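Local coordinates for protein exoribonuclease II, mitochondrial (Candida glabrata, PDB 6F3H) that acts as the 3'-to-5' exoribonuclease of the mitochondrial RNA degradosome, a magnesium-binding RNB-family enzyme that probably works closely coupled to a helicase, at residues 262-267 and 290-295; 279-284 and 323-328; 348-353 and 751-756; 463-468 and 747-752. The protein carries 1 engineered substitution. All blocks are in the same frame, centred on the assembly; numbering follows the deposited sequence.

Contact 1: residues 262-267 and 290-295; sequences ITRLES and KRYDYI
The backbones approach only to side-chain distance: the CA atoms of Leu-265 and Ile-295 lie 9.4 Å apart. Helix 251-281 packs here against helix 293-303, which follows the short helix 285-291 in an all-helical part of the chain; 22 residues, 19 of them helical, separate 262-267 from 290-295. Tyr-292 sits at the junction, ending helix 285-291 and standing at the N-cap position of helix 293-303. The gap is bridged mainly by the Tyr-294 side chain. Its chi1 of 68° sets the ring between its own backbone N and carbonyl carbon, and the phenol reaches across to helix 251-281. There the extended Arg-264 chain crosses it at about a right angle. The guanidinium presents its edge to the hydroxyl, with NH2 donating to Tyr-294 OH at 2.8 Å, but the N-H...O angle of 118° makes the bond weak. The stronger hold on Arg-264 is a salt bridge to Glu-272, which also takes a weak bond from Tyr-292 OH. Next to this polar end, Leu-265 slides past Tyr-294 in the opposite direction, CD2 coming to the ring edge, 3.7 Å from Tyr-294 CE2. Ile-295 CG1 lies over one face of the same ring, and Ile-295 CD1 packs 4.0 Å from Leu-265 CD2.

Contact 2: residues 279-284 and 323-328; sequences LVNDKD and HIDMYR
Asn-281, in the last turn of helix 251-281, spans the gap to the loop 323-328, where its CA lies 6.4 Å from that of Ile-324. The helix ends in a Schellman motif at Lys-283, whose positive phi of 58° accompanies two backbone bonds back into the last turn; the loop opposite forms a type I beta turn from Asp-325 to Arg-328. In Asn-281, CG lies beside the backbone N (chi1 -56°), and from there the amide reads two backbone groups of the loop. OD1 accepts from Asp-325 N at 3.2 Å along a nearly straight N-H...O path, although the donor is tilted out of the carbonyl plane. ND2 donates to His-323 O at 3.5 Å, a long and weak bond. The carboxylate of Asp-325 is modelled too close to this amide, so its exact place is doubtful. On the exposed side, Lys-283 bends toward the poorly ordered selenomethionine Met-326, a loose and uncertain approach. The preceding residue of the helix, Val-280, places CG1 opposite its backbone N (chi1 173°), turning that methyl to the loop; Ala-277 and Ile-288 extend the apolar patch. Val-280 and Ile-324 cross at about a right angle, with Val-280 CG1 packed 3.7 Å from Ile-324 CG2.

Contact 3: residues 348-353 and 751-756; sequences SNSSNF and TYWTLK
Asn-352 carries this contact, in which the irregular loop 348-353, between helices 334-343 and 369-378, inserts a side chain beside two successive aromatic residues, Tyr-752 and Trp-753, of the long helix 725-761 that leads into the C-terminal beta strands. The backbones stay 8.1 Å apart between the CA atoms of Asn-352 and Tyr-752, so side chains do the joining. Starting at the root, Asn-352 CB sits 3.8 Å from Tyr-752 CE2 and 4.0 Å from Trp-753 CZ2, touching both rings. A chi1 of -169° then turns CG away from the backbone N and brings it to the Tyr-752 ring. Amide and ring planes are 17° apart, so the group runs nearly parallel to the ring along its CD2-CE2 side, OD1 above one face and 3.4 Å from Tyr-752 CD2. The same amide stands steeply against the indole, at 80°. Its ND2 passes 3.6 Å from Trp-753 NE1, and both nitrogens are hydrogen-bonded to the carboxylate of Asp-465, which explains why two donors can lie side by side. The rings themselves also meet, Tyr-752 CD2 lying over the centre of the indole. Farther along the loop, Ser-350 CB touches the indole edge, 4.1 Å from Trp-753 CH2. The phenol hydroxyl links loop and helix: it takes a bond from Lys-756 NZ one turn on, and Tyr-752 OH donates a weak hydrogen bond to Ser-351 O at 2.7 Å. Ser-350 O accepts from Ser-348 OG and Ser-351 OG on one face, Ser-351 OG coming from above the carbonyl plane.

Contact 4: residues 463-468 and 747-752; sequences LPDLVV and RHSSTY
The Asp-465 carboxylate is the flat group that faces the helix, and it meets Ser-749. Its OD1 is approached on the syn side by Ser-749 OG, which donates at 2.8 Å from a position 25° out of the carboxylate plane. With the donors of Asn-352 and Trp-753 also bound to this carboxylate, three donors fix the rotation of the group and would be expected to stabilise its negative charge. Next to it the puckered Pro-464 ring presents its outer corner: Pro-464 CG lies 3.3 Å from Ser-750 OG, with CD a little farther off. That hydroxyl also bonds weakly to Gln-746 O in its own helix. Ser-749 reaches the aspartate because its OG stands opposite the backbone N (chi1 -176°), pointing out from the helix. Beside it, Leu-463 CD2 approaches Ser-749 CB at 4.2 Å. The backbones come closest at Pro-464 and Ser-750, with CA atoms 6.7 Å apart, and it is the two serines, Ser-749 and Ser-750, that meet the turn there. Pro-464 and Asp-465 form the tip of a beta hairpin, with Leu-463 N bonded to Leu-466 O at 2.8 Å. The hairpin joins the short antiparallel strands 461-462 and 467-468 of the RNB domain and presses its tip on helix 725-761, a helix that also receives loop 348-353 one turn farther on. Strand 580-584 flanks both partners, Val-581 touching Pro-464 and Ser-750, and Leu-583 touching Asp-465.

Overall arrangement
Contacts 1 and 2 share helix 251-281 and touch through Tyr-292 and Leu-279; both lie toward the periphery, 36 and 40 Å from the chain centre. Contact 1 is nonetheless buried, an apolar and aromatic meeting with one weak polar bond, whereas contact 2 is only partly buried and rests on a side chain reading loop backbone. Contacts 3 and 4 share helix 725-761, including Thr-751 and Tyr-752, with centres 9 Å apart. They lie deeper, 21 and 13 Å from the chain centre, contact 3 partly buried and contact 4 buried. Their polar groups merge at Asp-465. The two pairs do not touch; contacts 1 and 3 come within about 10 Å between nearest atoms.

Contact 1: residues 262-267 and 290-295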
# COMPACT_ATOMS: atom_id res chain seq x y z
N ILE A 262 -1.86 -33.60 -0.35
CA ILE A 262 -2.84 -34.09 0.61
C ILE A 262 -3.01 -35.58 0.45
O ILE A 262 -3.03 -36.34 1.43
CB ILE A 262 -4.18 -33.36 0.44
CG1 ILE A 262 -4.11 -31.98 1.09
CG2 ILE A 262 -5.34 -34.21 0.96
CD1 ILE A 262 -5.02 -30.96 0.47
N THR A 263 -3.14 -36.02 -0.79
CA THR A 263 -3.32 -37.44 -1.03
C THR A 263 -2.14 -38.24 -0.50
O THR A 263 -2.32 -39.20 0.25
CB THR A 263 -3.47 -37.67 -2.51
OG1 THR A 263 -4.49 -36.81 -3.02
CG2 THR A 263 -3.84 -39.09 -2.76
N ARG A 264 -0.92 -37.81 -0.81
CA ARG A 264 0.20 -38.65 -0.43
C ARG A 264 0.38 -38.68 1.09
O ARG A 264 0.91 -39.65 1.63
CB ARG A 264 1.47 -38.22 -1.17
CG ARG A 264 2.70 -38.97 -0.73
CD ARG A 264 3.75 -39.07 -1.81
NE ARG A 264 4.54 -40.29 -1.58
CZ ARG A 264 5.55 -40.37 -0.71
NH1 ARG A 264 6.21 -41.53 -0.56
NH2 ARG A 264 5.90 -39.31 -0.00
N LEU A 265 -0.12 -37.67 1.78
CA LEU A 265 0.08 -37.60 3.22
C LEU A 265 -0.97 -38.32 4.04
O LEU A 265 -0.69 -38.66 5.20
CB LEU A 265 0.12 -36.14 3.63
CG LEU A 265 1.42 -35.43 3.31
CD1 LEU A 265 1.38 -34.15 4.04
CD2 LEU A 265 2.62 -36.24 3.76
N GLU A 266 -2.17 -38.56 3.50
CA GLU A 266 -3.25 -39.20 4.25
C GLU A 266 -3.38 -40.71 4.02
O GLU A 266 -4.03 -41.41 4.82
CB GLU A 266 -4.57 -38.53 3.89
CG GLU A 266 -4.79 -37.26 4.64
CD GLU A 266 -6.02 -36.53 4.17
OE1 GLU A 266 -6.46 -35.60 4.89
OE2 GLU A 266 -6.57 -36.90 3.10
N SER A 267 -2.79 -41.22 2.94
CA SER A 267 -2.89 -42.62 2.60
C SER A 267 -2.25 -43.48 3.68
O SER A 267 -1.33 -43.05 4.39
CB SER A 267 -2.23 -42.89 1.26
OG SER A 267 -0.84 -42.92 1.43
N LYS A 290 16.06 -35.42 1.04
CA LYS A 290 15.94 -36.25 -0.15
C LYS A 290 14.50 -36.68 -0.36
O LYS A 290 13.99 -36.67 -1.49
CB LYS A 290 16.87 -37.47 -0.03
N ARG A 291 13.81 -36.99 0.72
CA ARG A 291 12.52 -37.65 0.62
C ARG A 291 11.36 -36.69 0.70
O ARG A 291 10.45 -36.74 -0.13
CB ARG A 291 12.39 -38.69 1.72
CG ARG A 291 12.47 -40.11 1.23
CD ARG A 291 12.00 -41.10 2.31
NE ARG A 291 13.02 -41.35 3.32
CZ ARG A 291 12.82 -42.06 4.43
NH1 ARG A 291 11.64 -42.62 4.69
NH2 ARG A 291 13.83 -42.22 5.28
N TYR A 292 11.40 -35.79 1.67
CA TYR A 292 10.21 -35.03 1.99
C TYR A 292 10.37 -33.56 1.66
O TYR A 292 10.02 -32.72 2.48
CB TYR A 292 9.87 -35.20 3.47
CG TYR A 292 9.42 -36.60 3.84
CD1 TYR A 292 8.23 -37.13 3.35
CD2 TYR A 292 10.19 -37.40 4.67
CE1 TYR A 292 7.81 -38.42 3.68
CE2 TYR A 292 9.79 -38.70 5.00
CZ TYR A 292 8.60 -39.20 4.51
OH TYR A 292 8.21 -40.48 4.85
N ASP A 293 10.88 -33.23 0.49
CA ASP A 293 10.97 -31.80 0.22
C ASP A 293 9.59 -31.21 -0.02
O ASP A 293 9.36 -30.03 0.24
CB ASP A 293 11.91 -31.49 -0.95
CG ASP A 293 12.50 -30.06 -0.85
OD1 ASP A 293 12.82 -29.62 0.28
OD2 ASP A 293 12.65 -29.37 -1.89
N TYR A 294 8.66 -32.02 -0.51
CA TYR A 294 7.32 -31.48 -0.67
C TYR A 294 6.72 -31.00 0.64
O TYR A 294 5.84 -30.15 0.64
CB TYR A 294 6.42 -32.51 -1.33
CG TYR A 294 6.12 -33.74 -0.52
CD1 TYR A 294 7.00 -34.82 -0.47
CD2 TYR A 294 4.92 -33.86 0.16
CE1 TYR A 294 6.70 -35.95 0.25
CE2 TYR A 294 4.61 -34.99 0.89
CZ TYR A 294 5.49 -36.04 0.93
OH TYR A 294 5.14 -37.17 1.66
N ILE A 295 7.22 -31.49 1.77
CA ILE A 295 6.70 -30.98 3.03
C ILE A 295 7.39 -29.70 3.42
O ILE A 295 6.78 -28.80 4.00
CB ILE A 295 6.85 -32.03 4.14
CG1 ILE A 295 6.07 -33.29 3.78
CG2 ILE A 295 6.43 -31.45 5.47
CD1 ILE A 295 5.94 -34.27 4.92

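Contact 2: residues 279-284 and 323-328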
# COMPACT_ATOMS: atom_id res chain seq x y z
N LEU A 279 11.49 -38.96 11.69
CA LEU A 279 12.76 -38.37 11.27
C LEU A 279 13.06 -37.09 12.03
O LEU A 279 14.21 -36.84 12.42
CB LEU A 279 12.71 -38.07 9.78
CG LEU A 279 12.34 -39.26 8.90
CD1 LEU A 279 12.17 -38.85 7.48
CD2 LEU A 279 13.46 -40.23 8.99
N VAL A 280 12.04 -36.28 12.25
CA VAL A 280 12.22 -35.05 13.00
C VAL A 280 12.59 -35.34 14.44
O VAL A 280 13.49 -34.70 15.01
CB VAL A 280 10.93 -34.23 12.89
CG1 VAL A 280 10.98 -33.03 13.78
CG2 VAL A 280 10.75 -33.82 11.46
N ASN A 281 11.94 -36.34 15.06
CA ASN A 281 12.22 -36.63 16.45
C ASN A 281 13.57 -37.29 16.61
O ASN A 281 14.25 -37.08 17.62
CB ASN A 281 11.14 -37.52 17.02
CG ASN A 281 9.78 -36.93 16.85
OD1 ASN A 281 9.57 -35.75 17.15
ND2 ASN A 281 8.84 -37.73 16.38
N ASP A 282 13.97 -38.09 15.63
CA ASP A 282 15.30 -38.66 15.61
C ASP A 282 16.33 -37.67 15.09
O ASP A 282 17.52 -37.99 15.01
CB ASP A 282 15.29 -39.93 14.76
CG ASP A 282 14.28 -40.94 15.26
OD1 ASP A 282 13.86 -40.84 16.42
OD2 ASP A 282 13.90 -41.85 14.49
N LYS A 283 15.91 -36.45 14.77
CA LYS A 283 16.80 -35.40 14.32
C LYS A 283 17.59 -35.78 13.07
O LYS A 283 18.67 -35.24 12.83
CB LYS A 283 17.76 -34.96 15.44
CG LYS A 283 17.09 -34.68 16.77
CD LYS A 283 17.30 -33.21 17.07
CE LYS A 283 17.15 -32.86 18.55
NZ LYS A 283 16.26 -31.65 18.76
N ASP A 284 17.06 -36.67 12.23
CA ASP A 284 17.76 -36.95 10.97
C ASP A 284 17.19 -36.05 9.89
O ASP A 284 16.26 -36.39 9.17
CB ASP A 284 17.64 -38.42 10.58
CG ASP A 284 18.04 -38.67 9.11
OD1 ASP A 284 18.77 -37.83 8.53
OD2 ASP A 284 17.69 -39.75 8.57
N HIS A 323 2.35 -34.95 15.88
CA HIS A 323 3.24 -36.09 15.88
C HIS A 323 4.69 -35.75 16.20
O HIS A 323 5.54 -36.64 16.09
CB HIS A 323 3.18 -36.80 14.54
CG HIS A 323 1.95 -37.63 14.38
ND1 HIS A 323 0.74 -37.10 13.98
CD2 HIS A 323 1.73 -38.95 14.61
CE1 HIS A 323 -0.16 -38.06 13.94
NE2 HIS A 323 0.41 -39.18 14.32
N ILE A 324 5.02 -34.50 16.51
CA ILE A 324 6.40 -34.11 16.78
C ILE A 324 6.52 -33.64 18.22
O ILE A 324 5.77 -32.77 18.66
CB ILE A 324 6.87 -33.01 15.81
CG1 ILE A 324 6.97 -33.57 14.40
CG2 ILE A 324 8.22 -32.50 16.22
CD1 ILE A 324 6.84 -32.56 13.37
N ASP A 325 7.50 -34.18 18.95
CA ASP A 325 7.54 -34.02 20.40
C ASP A 325 7.56 -32.57 20.82
O ASP A 325 6.70 -32.11 21.58
CB ASP A 325 8.76 -34.72 20.98
CG ASP A 325 8.75 -36.19 20.70
OD1 ASP A 325 8.75 -36.55 19.51
OD2 ASP A 325 8.74 -36.97 21.66
N MSE A 326 8.55 -31.84 20.35
CA MSE A 326 8.73 -30.47 20.79
C MSE A 326 7.50 -29.64 20.53
O MSE A 326 7.09 -28.84 21.36
CB MSE A 326 9.90 -29.88 20.07
CG MSE A 326 11.14 -30.68 20.29
SE MSE A 326 12.50 -29.83 19.25
CE MSE A 326 12.32 -30.91 17.63
N TYR A 327 6.93 -29.83 19.35
CA TYR A 327 5.89 -28.95 18.84
C TYR A 327 4.51 -29.46 19.14
O TYR A 327 3.54 -28.91 18.62
CB TYR A 327 6.04 -28.79 17.34
CG TYR A 327 7.35 -28.20 16.92
CD1 TYR A 327 7.61 -26.85 17.11
CD2 TYR A 327 8.34 -28.98 16.35
CE1 TYR A 327 8.82 -26.30 16.73
CE2 TYR A 327 9.56 -28.43 15.97
CZ TYR A 327 9.79 -27.09 16.16
OH TYR A 327 10.99 -26.53 15.79
N ARG A 328 4.38 -30.49 19.97
CA ARG A 328 3.17 -31.29 19.91
C ARG A 328 1.96 -30.55 20.46
O ARG A 328 0.87 -30.63 19.88
CB ARG A 328 3.40 -32.60 20.66
CG ARG A 328 2.18 -33.47 20.72
CD ARG A 328 2.46 -34.85 21.35
NE ARG A 328 3.42 -35.67 20.63
CZ ARG A 328 4.63 -35.96 21.08
NH1 ARG A 328 5.04 -35.48 22.25
NH2 ARG A 328 5.44 -36.73 20.37

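Contact 3: residues 348-353 and 751-756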
# COMPACT_ATOMS: atom_id res chain seq x y z
N SER A 348 21.01 -21.33 7.78
CA SER A 348 20.94 -19.97 7.28
C SER A 348 21.40 -19.04 8.39
O SER A 348 21.64 -19.45 9.53
CB SER A 348 19.51 -19.63 6.83
OG SER A 348 19.47 -18.55 5.91
N ASN A 349 21.54 -17.75 8.04
CA ASN A 349 21.80 -16.70 9.01
C ASN A 349 20.53 -15.95 9.40
O ASN A 349 20.34 -15.63 10.58
CB ASN A 349 22.83 -15.70 8.46
N SER A 350 19.65 -15.68 8.44
CA SER A 350 18.33 -15.14 8.69
C SER A 350 17.34 -15.84 7.77
O SER A 350 17.70 -16.40 6.73
CB SER A 350 18.24 -13.63 8.46
OG SER A 350 17.80 -13.33 7.14
N SER A 351 16.09 -15.83 8.17
CA SER A 351 15.11 -16.38 7.26
C SER A 351 13.86 -15.56 7.46
O SER A 351 13.10 -15.78 8.41
CB SER A 351 14.89 -17.85 7.51
OG SER A 351 16.06 -18.54 7.14
N ASN A 352 13.67 -14.59 6.60
CA ASN A 352 12.39 -13.95 6.55
C ASN A 352 11.61 -14.69 5.49
O ASN A 352 11.93 -14.63 4.31
CB ASN A 352 12.50 -12.47 6.23
CG ASN A 352 11.20 -11.79 6.46
OD1 ASN A 352 10.23 -12.42 6.87
ND2 ASN A 352 11.15 -10.50 6.17
N PHE A 353 10.57 -15.36 5.92
CA PHE A 353 9.78 -16.18 5.03
C PHE A 353 8.67 -15.41 4.35
O PHE A 353 8.16 -15.87 3.33
CB PHE A 353 9.15 -17.33 5.80
CG PHE A 353 10.13 -18.31 6.33
CD1 PHE A 353 10.76 -19.20 5.48
CD2 PHE A 353 10.43 -18.34 7.67
CE1 PHE A 353 11.66 -20.10 5.96
CE2 PHE A 353 11.32 -19.24 8.16
CZ PHE A 353 11.94 -20.13 7.29
N THR A 751 7.23 -5.44 11.29
CA THR A 751 6.72 -6.13 12.47
C THR A 751 7.51 -7.39 12.77
O THR A 751 7.89 -7.64 13.91
CB THR A 751 5.27 -6.46 12.28
OG1 THR A 751 4.57 -5.25 12.00
CG2 THR A 751 4.75 -7.01 13.53
N TYR A 752 7.72 -8.23 11.75
CA TYR A 752 8.46 -9.46 11.98
C TYR A 752 9.77 -9.14 12.65
O TYR A 752 10.13 -9.78 13.64
CB TYR A 752 8.71 -10.20 10.67
CG TYR A 752 9.76 -11.30 10.71
CD1 TYR A 752 9.55 -12.48 11.42
CD2 TYR A 752 10.95 -11.18 10.00
CE1 TYR A 752 10.51 -13.50 11.43
CE2 TYR A 752 11.91 -12.21 10.01
CZ TYR A 752 11.69 -13.34 10.72
OH TYR A 752 12.71 -14.27 10.66
N TRP A 753 10.45 -8.09 12.19
CA TRP A 753 11.76 -7.73 12.71
C TRP A 753 11.67 -7.00 14.05
O TRP A 753 12.51 -7.22 14.93
CB TRP A 753 12.52 -6.90 11.70
CG TRP A 753 12.94 -7.66 10.48
CD1 TRP A 753 12.45 -7.50 9.22
CD2 TRP A 753 13.91 -8.73 10.40
NE1 TRP A 753 13.07 -8.37 8.36
CE2 TRP A 753 13.96 -9.14 9.05
CE3 TRP A 753 14.73 -9.36 11.32
CZ2 TRP A 753 14.80 -10.16 8.62
CZ3 TRP A 753 15.57 -10.37 10.88
CH2 TRP A 753 15.59 -10.76 9.54
N THR A 754 10.71 -6.09 14.22
CA THR A 754 10.48 -5.53 15.54
C THR A 754 10.38 -6.64 16.57
O THR A 754 11.08 -6.62 17.59
CB THR A 754 9.19 -4.72 15.57
OG1 THR A 754 9.24 -3.74 14.54
CG2 THR A 754 9.03 -4.04 16.90
N LEU A 755 9.52 -7.64 16.30
CA LEU A 755 9.27 -8.70 17.26
C LEU A 755 10.47 -9.62 17.43
O LEU A 755 10.82 -9.98 18.56
CB LEU A 755 8.05 -9.52 16.84
CG LEU A 755 6.71 -8.81 16.70
CD1 LEU A 755 5.59 -9.83 16.56
CD2 LEU A 755 6.42 -7.88 17.85
N LYS A 756 11.13 -9.99 16.33
CA LYS A 756 12.29 -10.88 16.41
C LYS A 756 13.36 -10.27 17.30
O LYS A 756 14.12 -10.99 17.97
CB LYS A 756 12.84 -11.15 15.01
CG LYS A 756 13.83 -12.31 14.86
CD LYS A 756 13.81 -12.94 13.43
CE LYS A 756 14.90 -14.05 13.24
NZ LYS A 756 15.47 -14.17 11.83

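Contact 4: residues 463-468 and 747-752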
# COMPACT_ATOMS: atom_id res chain seq x y z
N LEU A 463 11.65 -2.55 1.25
CA LEU A 463 11.50 -3.33 2.47
C LEU A 463 12.80 -3.38 3.26
O LEU A 463 13.89 -3.37 2.68
CB LEU A 463 11.08 -4.76 2.13
CG LEU A 463 9.66 -4.93 1.66
CD1 LEU A 463 9.57 -6.31 1.11
CD2 LEU A 463 8.70 -4.80 2.83
N PRO A 464 12.72 -3.47 4.60
CA PRO A 464 13.95 -3.57 5.41
C PRO A 464 14.89 -4.65 4.93
O PRO A 464 16.10 -4.56 5.14
CB PRO A 464 13.43 -3.91 6.81
CG PRO A 464 12.07 -3.39 6.83
CD PRO A 464 11.52 -3.59 5.44
N ASP A 465 14.34 -5.69 4.31
CA ASP A 465 15.13 -6.78 3.79
C ASP A 465 15.76 -6.43 2.46
O ASP A 465 16.91 -6.81 2.20
CB ASP A 465 14.26 -8.03 3.66
CG ASP A 465 13.63 -8.45 4.98
OD1 ASP A 465 12.75 -7.71 5.45
OD2 ASP A 465 14.00 -9.53 5.53
N LEU A 466 15.04 -5.74 1.59
CA LEU A 466 15.46 -5.64 0.20
C LEU A 466 14.70 -4.53 -0.51
O LEU A 466 13.78 -3.92 0.05
CB LEU A 466 15.25 -6.96 -0.53
CG LEU A 466 13.85 -7.02 -1.12
CD1 LEU A 466 13.77 -8.05 -2.21
CD2 LEU A 466 12.80 -7.28 -0.04
N VAL A 467 15.08 -4.28 -1.76
CA VAL A 467 14.39 -3.33 -2.62
C VAL A 467 14.19 -3.92 -4.02
O VAL A 467 15.09 -4.59 -4.54
CB VAL A 467 15.18 -2.01 -2.69
CG1 VAL A 467 14.37 -0.96 -3.43
CG2 VAL A 467 15.57 -1.53 -1.27
N VAL A 468 13.02 -3.72 -4.61
CA VAL A 468 12.73 -4.14 -5.97
C VAL A 468 12.30 -2.94 -6.81
O VAL A 468 11.15 -2.52 -6.75
CB VAL A 468 11.66 -5.24 -6.02
CG1 VAL A 468 11.50 -5.73 -7.41
CG2 VAL A 468 12.06 -6.38 -5.15
N ARG A 747 4.39 -3.28 6.54
CA ARG A 747 4.07 -3.47 7.95
C ARG A 747 4.40 -4.88 8.39
O ARG A 747 4.94 -5.09 9.48
CB ARG A 747 2.59 -3.18 8.22
N HIS A 748 4.13 -5.87 7.55
CA HIS A 748 4.29 -7.22 8.04
C HIS A 748 5.75 -7.55 8.30
O HIS A 748 6.09 -8.08 9.36
CB HIS A 748 3.64 -8.22 7.11
CG HIS A 748 3.24 -9.47 7.81
ND1 HIS A 748 2.49 -9.45 8.96
CD2 HIS A 748 3.51 -10.77 7.54
CE1 HIS A 748 2.31 -10.69 9.38
NE2 HIS A 748 2.92 -11.51 8.54
N SER A 749 6.63 -7.23 7.35
CA SER A 749 8.05 -7.51 7.52
C SER A 749 8.68 -6.74 8.68
O SER A 749 9.45 -7.29 9.47
CB SER A 749 8.81 -7.16 6.26
OG SER A 749 10.16 -7.53 6.45
N SER A 750 8.39 -5.45 8.76
CA SER A 750 8.98 -4.66 9.82
C SER A 750 8.51 -5.14 11.17
O SER A 750 9.30 -5.24 12.12
CB SER A 750 8.65 -3.20 9.60
OG SER A 750 9.22 -2.74 8.38
N THR A 751 7.23 -5.44 11.29
CA THR A 751 6.72 -6.13 12.47
C THR A 751 7.51 -7.39 12.77
O THR A 751 7.89 -7.64 13.91
CB THR A 751 5.27 -6.46 12.28
OG1 THR A 751 4.57 -5.25 12.00
CG2 THR A 751 4.75 -7.01 13.53
N TYR A 752 7.72 -8.23 11.75
CA TYR A 752 8.46 -9.46 11.98
C TYR A 752 9.77 -9.14 12.65
O TYR A 752 10.13 -9.78 13.64
CB TYR A 752 8.71 -10.20 10.67
CG TYR A 752 9.76 -11.30 10.71
CD1 TYR A 752 9.55 -12.48 11.42
CD2 TYR A 752 10.95 -11.18 10.00
CE1 TYR A 752 10.51 -13.50 11.43
CE2 TYR A 752 11.91 -12.21 10.01
CZ TYR A 752 11.69 -13.34 10.72
OH TYR A 752 12.71 -14.27 10.66